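Local coordinates for protein HTH-type transcriptional activator AmpR (Pseudomonas aeruginosa PAO1, PDB 5MMH) that activates transcription of the beta-lactamase gene ampC as a LysR-family regulator, its effector domain recognising muropeptides released from the cell wall, at residues T73-L78 against S181-R186; V16-T21 against Y61-G66. All coordinates share one frame; numbering follows the deposited sequence.

Contact 1 (T73-L78 against S181-R186); sequences TEALAL and SYWLTR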
ATOM      1  N   THR A  73     -18.771  15.402   6.819  1.00 20.14           N
ATOM      2  CA  THR A  73     -17.455  15.892   6.465  1.00 28.39           C
ATOM      3  C   THR A  73     -17.570  17.211   5.709  1.00 25.80           C
ATOM      4  O   THR A  73     -18.517  17.412   4.944  1.00 28.69           O
ATOM      5  CB  THR A  73     -16.744  14.827   5.617  1.00 29.35           C
ATOM      6  OG1 THR A  73     -16.701  13.597   6.352  1.00 32.81           O
ATOM      7  CG2 THR A  73     -15.370  15.252   5.256  1.00 29.12           C
ATOM      8  N   GLU A  74     -16.623  18.117   5.967  1.00 24.81           N
ATOM      9  CA  GLU A  74     -16.327  19.254   5.100  1.00 25.46           C
ATOM     10  C   GLU A  74     -15.077  18.924   4.285  1.00 23.42           C
ATOM     11  O   GLU A  74     -14.019  18.667   4.860  1.00 21.79           O
ATOM     12  CB  GLU A  74     -16.114  20.520   5.934  1.00 27.30           C
ATOM     13  CG  GLU A  74     -15.373  21.677   5.243  1.00 40.59           C
ATOM     14  CD  GLU A  74     -16.222  22.482   4.238  1.00 54.65           C
ATOM     15  OE1 GLU A  74     -15.856  23.654   3.981  1.00 52.43           O
ATOM     16  OE2 GLU A  74     -17.231  21.958   3.703  1.00 49.31           O
ATOM     17  N   ALA A  75     -15.188  18.936   2.955  1.00 24.33           N
ATOM     18  CA  ALA A  75     -14.077  18.572   2.079  1.00 22.42           C
ATOM     19  C   ALA A  75     -13.717  19.708   1.122  1.00 26.56           C
ATOM     20  O   ALA A  75     -14.581  20.219   0.404  1.00 19.04           O
ATOM     21  CB  ALA A  75     -14.409  17.315   1.283  1.00 18.43           C
ATOM     22  N   LEU A  76     -12.430  20.067   1.098  1.00 20.40           N
ATOM     23  CA  LEU A  76     -11.864  21.074   0.207  1.00 24.19           C
ATOM     24  C   LEU A  76     -11.087  20.393  -0.911  1.00 20.53           C
ATOM     25  O   LEU A  76     -10.161  19.618  -0.642  1.00 15.07           O
ATOM     26  CB  LEU A  76     -10.919  22.018   0.956  1.00 17.41           C
ATOM     27  CG  LEU A  76     -11.410  23.241   1.727  1.00 33.51           C
ATOM     28  CD1 LEU A  76     -12.848  23.081   2.220  1.00 33.88           C
ATOM     29  CD2 LEU A  76     -10.459  23.541   2.892  1.00 24.44           C
ATOM     30  N   ALA A  77     -11.426  20.712  -2.154  1.00 15.29           N
ATOM     31  CA  ALA A  77     -10.741  20.087  -3.279  1.00 16.97           C
ATOM     32  C   ALA A  77      -9.285  20.523  -3.354  1.00 18.93           C
ATOM     33  O   ALA A  77      -8.956  21.691  -3.128  1.00 19.16           O
ATOM     34  CB  ALA A  77     -11.438  20.432  -4.580  1.00 23.64           C
ATOM     35  N   LEU A  78      -8.402  19.572  -3.660  1.00 12.17           N
ATOM     36  CA  LEU A  78      -6.998  19.884  -3.926  1.00 15.30           C
ATOM     37  C   LEU A  78      -6.706  19.907  -5.424  1.00 16.23           C
ATOM     38  O   LEU A  78      -6.391  20.972  -5.964  1.00 17.00           O
ATOM     39  CB  LEU A  78      -6.078  18.893  -3.187  1.00 19.38           C
ATOM     40  CG  LEU A  78      -6.337  18.854  -1.671  1.00 17.66           C
ATOM     41  CD1 LEU A  78      -5.694  17.649  -0.963  1.00 13.89           C
ATOM     42  CD2 LEU A  78      -5.878  20.165  -1.045  1.00 13.15           C
ATOM     43  N   SER A 181     -10.916  13.227  -7.355  1.00 16.17           N
ATOM     44  CA  SER A 181      -9.921  14.201  -6.958  1.00 16.13           C
ATOM     45  C   SER A 181      -9.396  13.811  -5.588  1.00 16.50           C
ATOM     46  O   SER A 181      -9.961  12.949  -4.917  1.00 14.20           O
ATOM     47  CB  SER A 181     -10.515  15.617  -6.892  1.00 17.13           C
ATOM     48  OG  SER A 181     -11.087  15.982  -8.130  1.00 23.42           O
ATOM     49  N   TYR A 182      -8.299  14.446  -5.185  1.00 12.28           N
ATOM     50  CA  TYR A 182      -7.849  14.420  -3.805  1.00 12.10           C
ATOM     51  C   TYR A 182      -8.467  15.596  -3.063  1.00 15.20           C
ATOM     52  O   TYR A 182      -8.563  16.701  -3.607  1.00 16.16           O
ATOM     53  CB  TYR A 182      -6.319  14.461  -3.735  1.00 12.11           C
ATOM     54  CG  TYR A 182      -5.723  13.151  -4.194  1.00 18.44           C
ATOM     55  CD1 TYR A 182      -5.821  12.016  -3.392  1.00 17.40           C
ATOM     56  CD2 TYR A 182      -5.122  13.029  -5.438  1.00 16.40           C
ATOM     57  CE1 TYR A 182      -5.308  10.802  -3.800  1.00 20.09           C
ATOM     58  CE2 TYR A 182      -4.588  11.812  -5.858  1.00 15.91           C
ATOM     59  CZ  TYR A 182      -4.696  10.702  -5.032  1.00 21.02           C
ATOM     60  OH  TYR A 182      -4.201   9.483  -5.420  1.00 17.63           O
ATOM     61  N   TRP A 183      -8.889  15.347  -1.828  1.00 12.92           N
ATOM     62  CA  TRP A 183      -9.627  16.295  -1.003  1.00 14.96           C
ATOM     63  C   TRP A 183      -8.977  16.412   0.367  1.00 16.86           C
ATOM     64  O   TRP A 183      -8.548  15.407   0.940  1.00 18.58           O
ATOM     65  CB  TRP A 183     -11.088  15.849  -0.811  1.00 15.45           C
ATOM     66  CG  TRP A 183     -11.850  15.698  -2.094  1.00 15.48           C
ATOM     67  CD1 TRP A 183     -11.798  14.641  -2.968  1.00 19.04           C
ATOM     68  CD2 TRP A 183     -12.777  16.635  -2.652  1.00 18.47           C
ATOM     69  NE1 TRP A 183     -12.641  14.866  -4.035  1.00 20.76           N
ATOM     70  CE2 TRP A 183     -13.244  16.090  -3.871  1.00 22.89           C
ATOM     71  CE3 TRP A 183     -13.254  17.888  -2.246  1.00 14.81           C
ATOM     72  CZ2 TRP A 183     -14.179  16.751  -4.677  1.00 21.91           C
ATOM     73  CZ3 TRP A 183     -14.169  18.538  -3.047  1.00 23.70           C
ATOM     74  CH2 TRP A 183     -14.618  17.971  -4.255  1.00 22.24           C
ATOM     75  N   LEU A 184      -8.935  17.623   0.915  1.00 13.26           N
ATOM     76  CA  LEU A 184      -8.635  17.795   2.331  1.00 16.81           C
ATOM     77  C   LEU A 184      -9.960  17.814   3.096  1.00 18.93           C
ATOM     78  O   LEU A 184     -10.774  18.723   2.914  1.00 17.99           O
ATOM     79  CB  LEU A 184      -7.834  19.069   2.565  1.00 11.74           C
ATOM     80  CG  LEU A 184      -7.561  19.386   4.028  1.00 13.67           C
ATOM     81  CD1 LEU A 184      -6.516  18.413   4.625  1.00  9.48           C
ATOM     82  CD2 LEU A 184      -7.092  20.806   4.138  1.00 12.26           C
ATOM     83  N   THR A 185     -10.192  16.803   3.933  1.00 12.72           N
ATOM     84  CA  THR A 185     -11.462  16.657   4.627  1.00 13.37           C
ATOM     85  C   THR A 185     -11.268  16.818   6.127  1.00 16.76           C
ATOM     86  O   THR A 185     -10.164  16.669   6.657  1.00 18.40           O
ATOM     87  CB  THR A 185     -12.120  15.298   4.332  1.00 17.72           C
ATOM     88  OG1 THR A 185     -11.588  14.282   5.198  1.00 16.38           O
ATOM     89  CG2 THR A 185     -11.894  14.896   2.892  1.00 22.88           C
ATOM     90  N   ARG A 186     -12.371  17.132   6.803  1.00 16.41           N
ATOM     91  CA  ARG A 186     -12.397  17.353   8.240  1.00 18.26           C
ATOM     92  C   ARG A 186     -13.814  17.060   8.721  1.00 23.06           C
ATOM     93  O   ARG A 186     -14.769  17.143   7.945  1.00 20.15           O
ATOM     94  CB  ARG A 186     -11.956  18.788   8.577  1.00 22.08           C
ATOM     95  CG  ARG A 186     -12.686  19.442   9.714  1.00 31.60           C
ATOM     96  CD  ARG A 186     -12.253  20.886   9.920  1.00 34.19           C
ATOM     97  NE  ARG A 186     -13.031  21.783   9.083  1.00 35.10           N
ATOM     98  CZ  ARG A 186     -14.233  22.241   9.404  1.00 36.33           C
ATOM     99  NH1 ARG A 186     -14.795  21.882  10.546  1.00 33.35           N
ATOM    100  NH2 ARG A 186     -14.874  23.049   8.574  1.00 35.34           N
TER
HETATM  101  O   HOH W   1     -11.759  20.270   4.906  1.00 20.97           O

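Contact 2 (V16-T21 against Y61-G66); sequences VGAVGT and YAIRFG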
ATOM      1  N   VAL A  16      -2.483  14.680  10.862  1.00 15.67           N
ATOM      2  CA  VAL A  16      -3.044  14.544   9.523  1.00 17.96           C
ATOM      3  C   VAL A  16      -2.872  13.099   9.067  1.00 15.87           C
ATOM      4  O   VAL A  16      -1.797  12.518   9.237  1.00 13.95           O
ATOM      5  CB  VAL A  16      -2.388  15.509   8.522  1.00 16.73           C
ATOM      6  CG1 VAL A  16      -2.962  15.285   7.131  1.00 19.54           C
ATOM      7  CG2 VAL A  16      -2.608  16.978   8.951  1.00 16.23           C
ATOM      8  N   GLY A  17      -3.938  12.534   8.510  1.00 14.53           N
ATOM      9  CA  GLY A  17      -3.902  11.245   7.826  1.00 16.09           C
ATOM     10  C   GLY A  17      -4.162  11.439   6.341  1.00 19.72           C
ATOM     11  O   GLY A  17      -5.011  12.244   5.946  1.00 20.14           O
ATOM     12  N   ALA A  18      -3.409  10.714   5.521  1.00 17.77           N
ATOM     13  CA  ALA A  18      -3.464  10.825   4.071  1.00 15.56           C
ATOM     14  C   ALA A  18      -3.446   9.423   3.473  1.00 18.18           C
ATOM     15  O   ALA A  18      -2.819   8.526   4.028  1.00 13.53           O
ATOM     16  CB  ALA A  18      -2.263  11.637   3.559  1.00 13.08           C
ATOM     17  N   VAL A  19      -4.122   9.233   2.333  1.00 18.47           N
ATOM     18  CA  VAL A  19      -4.011   7.950   1.646  1.00 16.67           C
ATOM     19  C   VAL A  19      -2.557   7.691   1.287  1.00 18.87           C
ATOM     20  O   VAL A  19      -1.804   8.612   0.961  1.00 13.80           O
ATOM     21  CB  VAL A  19      -4.904   7.894   0.397  1.00 21.89           C
ATOM     22  CG1 VAL A  19      -6.324   7.846   0.795  1.00 26.09           C
ATOM     23  CG2 VAL A  19      -4.712   9.108  -0.448  1.00 25.82           C
ATOM     24  N   GLY A  20      -2.146   6.422   1.376  1.00 21.11           N
ATOM     25  CA  GLY A  20      -0.736   6.101   1.234  1.00 16.90           C
ATOM     26  C   GLY A  20      -0.161   6.528  -0.098  1.00 11.08           C
ATOM     27  O   GLY A  20       0.932   7.102  -0.160  1.00 12.87           O
ATOM     28  N   THR A  21      -0.905   6.297  -1.172  1.00 12.60           N
ATOM     29  CA  THR A  21      -0.452   6.680  -2.509  1.00 16.35           C
ATOM     30  C   THR A  21      -0.163   8.173  -2.597  1.00 21.81           C
ATOM     31  O   THR A  21       0.841   8.586  -3.194  1.00 18.02           O
ATOM     32  CB  THR A  21      -1.508   6.275  -3.543  1.00 18.15           C
ATOM     33  OG1 THR A  21      -1.673   4.848  -3.497  1.00 22.21           O
ATOM     34  CG2 THR A  21      -1.111   6.718  -4.978  1.00 13.83           C
ATOM     35  N   TYR A  61      -7.213  16.398  10.223  1.00 23.13           N
ATOM     36  CA  TYR A  61      -7.590  16.302   8.812  1.00 15.04           C
ATOM     37  C   TYR A  61      -7.310  14.917   8.238  1.00 15.64           C
ATOM     38  O   TYR A  61      -6.362  14.236   8.640  1.00 16.56           O
ATOM     39  CB  TYR A  61      -6.823  17.286   7.948  1.00 14.74           C
ATOM     40  CG  TYR A  61      -7.172  18.771   8.046  1.00 12.47           C
ATOM     41  CD1 TYR A  61      -8.427  19.259   7.669  1.00 17.52           C
ATOM     42  CD2 TYR A  61      -6.207  19.684   8.424  1.00 13.88           C
ATOM     43  CE1 TYR A  61      -8.721  20.643   7.725  1.00 16.44           C
ATOM     44  CE2 TYR A  61      -6.478  21.066   8.474  1.00 22.44           C
ATOM     45  CZ  TYR A  61      -7.727  21.531   8.119  1.00 17.30           C
ATOM     46  OH  TYR A  61      -7.963  22.877   8.187  1.00 28.94           O
ATOM     47  N   ALA A  62      -8.084  14.545   7.222  1.00 14.97           N
ATOM     48  CA  ALA A  62      -7.799  13.379   6.397  1.00 14.05           C
ATOM     49  C   ALA A  62      -7.820  13.768   4.924  1.00 14.65           C
ATOM     50  O   ALA A  62      -8.784  14.380   4.457  1.00 20.70           O
ATOM     51  CB  ALA A  62      -8.810  12.253   6.638  1.00 18.04           C
ATOM     52  N   ILE A  63      -6.773  13.401   4.189  1.00 13.98           N
ATOM     53  CA  ILE A  63      -6.706  13.616   2.745  1.00 15.18           C
ATOM     54  C   ILE A  63      -7.074  12.313   2.055  1.00 16.37           C
ATOM     55  O   ILE A  63      -6.459  11.270   2.305  1.00 17.11           O
ATOM     56  CB  ILE A  63      -5.311  14.082   2.305  1.00 18.28           C
ATOM     57  CG1 ILE A  63      -4.971  15.452   2.911  1.00 15.98           C
ATOM     58  CG2 ILE A  63      -5.202  14.083   0.757  1.00 12.22           C
ATOM     59  CD1 ILE A  63      -3.502  15.856   2.677  1.00 11.75           C
ATOM     60  N   ARG A  64      -8.076  12.343   1.189  1.00 25.95           N
ATOM     61  CA  ARG A  64      -8.500  11.094   0.568  1.00 21.57           C
ATOM     62  C   ARG A  64      -8.954  11.370  -0.854  1.00 21.82           C
ATOM     63  O   ARG A  64      -9.007  12.520  -1.300  1.00 15.18           O
ATOM     64  CB  ARG A  64      -9.586  10.425   1.403  1.00 21.42           C
ATOM     65  CG  ARG A  64     -10.773  11.287   1.631  1.00 21.43           C
ATOM     66  CD  ARG A  64     -11.520  10.822   2.856  1.00 33.84           C
ATOM     67  NE  ARG A  64     -11.985   9.448   2.706  1.00 32.53           N
ATOM     68  CZ  ARG A  64     -12.978   8.921   3.414  1.00 33.55           C
ATOM     69  NH1 ARG A  64     -13.611   9.656   4.323  1.00 17.68           N
ATOM     70  NH2 ARG A  64     -13.350   7.665   3.195  1.00 30.01           N
ATOM     71  N   PHE A  65      -9.281  10.296  -1.565  1.00 16.54           N
ATOM     72  CA  PHE A  65      -9.594  10.340  -2.986  1.00 19.37           C
ATOM     73  C   PHE A  65     -11.063   9.995  -3.205  1.00 18.83           C
ATOM     74  O   PHE A  65     -11.564   9.029  -2.627  1.00 18.06           O
ATOM     75  CB  PHE A  65      -8.706   9.363  -3.770  1.00 17.94           C
ATOM     76  CG  PHE A  65      -9.074   9.230  -5.235  1.00 20.12           C
ATOM     77  CD1 PHE A  65      -8.503  10.067  -6.191  1.00 18.53           C
ATOM     78  CD2 PHE A  65     -10.008   8.273  -5.653  1.00 18.20           C
ATOM     79  CE1 PHE A  65      -8.852   9.952  -7.547  1.00 19.02           C
ATOM     80  CE2 PHE A  65     -10.356   8.141  -6.986  1.00 19.39           C
ATOM     81  CZ  PHE A  65      -9.776   8.984  -7.948  1.00 17.55           C
ATOM     82  N   GLY A  66     -11.732  10.765  -4.055  1.00 15.69           N
ATOM     83  CA  GLY A  66     -13.100  10.459  -4.490  1.00 14.60           C
ATOM     84  C   GLY A  66     -13.833  11.745  -4.876  1.00 18.69           C
ATOM     85  O   GLY A  66     -13.281  12.668  -5.432  1.00 14.11           O
TER

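Contact 1 (T73-L78 against S181-R186)
The carbonyl oxygen of Leu184 is gripped twice: Leu76 N donates to Leu184 O over 2.8 Å, almost straight (176° at the hydrogen), and a water donates to the same oxygen. That water also donates to Glu74 O, so it bridges the two strands on the side of Leu76 and Leu184. Leu184 N returns a bond to Leu76 O, Glu74 and Arg186 are bonded both ways, and Leu78 N reaches Tyr182 O at 2.9 Å. In the non-hydrogen-bonded pair Ala77–Trp183 the indole turns to the opposite strand, Trp183 CE3 lying 3.4 Å from Ala77 N. Ala77 CB sits over one face of the six-membered ring, 3.7 Å from Trp183 CZ3 and offset toward the rim, a CH-pi contact; Ala75 CB reaches Trp183 CE3 obliquely at 3.8 Å. Trp183 NE1 is hydrogen-bonded to Gly66 O of strand 61-66. Thr73 places CG2 anti to its own nitrogen (OG1 chi1 -57°), which brings the methyl tightly against Thr185 CB, at 3.4 Å. On the face of Glu74, Leu76 and Leu184, the Arg186 chain bends at chi3 (87°) and lays its guanidinium against the aliphatic part of Glu74, NH2 lying 3.6 Å from Glu74 CG; its salt bridge goes instead to Glu192. Alternating hydrogen-bonded and non-hydrogen-bonded pairs are the signature of an antiparallel ladder, here within the mixed central sheet of a LysR effector-binding domain.

Contact 2 (V16-T21 against Y61-G66)
Ala18 and Ile63 face each other as a parallel pair, their CB atoms 4.1 Å apart and both directed to the side of the sheet that also carries Val16 and Tyr61. The nearest part of the Ile63 side chain to Ala18 is CB itself. Two pairs earlier, on the same side of the sheet, Val16 CG2 approaches Tyr61 CB at 4.3 Å; the phenol ring then leads away from Val16, so the contact is made at the root of the tyrosine. The pair between them, Gly17 and Ala62, belongs to the reverse side: Gly17 has no side chain, and Ala62 CB lies 3.9 Å from Gly17 O. That oxygen accepts the shortest bond of the contact, Ile63 N to Gly17 O at 2.7 Å. It is flanked by Gly17 N bonding Tyr61 O and Val19 N bonding Ile63 O, the staggered pattern of parallel strands. Where the first strand ends, Val19 occupies the N-cap position. Its CG1, anti to the carbonyl carbon, reaches back to Arg64 CA at 3.9 Å, while the guanidinium of Arg64 leads away to Asn50 O and to a cation-pi contact with Trp70. Helix 194-215 packs against the side bearing Val16, Tyr61 and Ile63 through Phe199, Met196 and Leu203, and Phe22 of helix 20-37 also touches Ile63. Strand 42-48 bonds to the far edge of 13-19, and strand 181-187 borders 61-66.

Overall arrangement
From the N terminus, strand 13-19 leads into helix 20-37 and strand 42-48 before the chain returns as strand 61-66; contact 2 closes this loop of about forty residues. The next strand, 73-86, opens contact 1, whose partner arrives only some hundred residues later, after the excursion containing the two-stranded sheet 106-109 and 133-136. The loops therefore follow in series, neither nested nor crossed. They meet through space because strand 181-187 is inserted between 61-66 and 73-86: Thr185 N lies 2.9 Å from Ala62 O, a probable hydrogen bond. Together the contacts join early and late strands of one six-stranded mixed sheet.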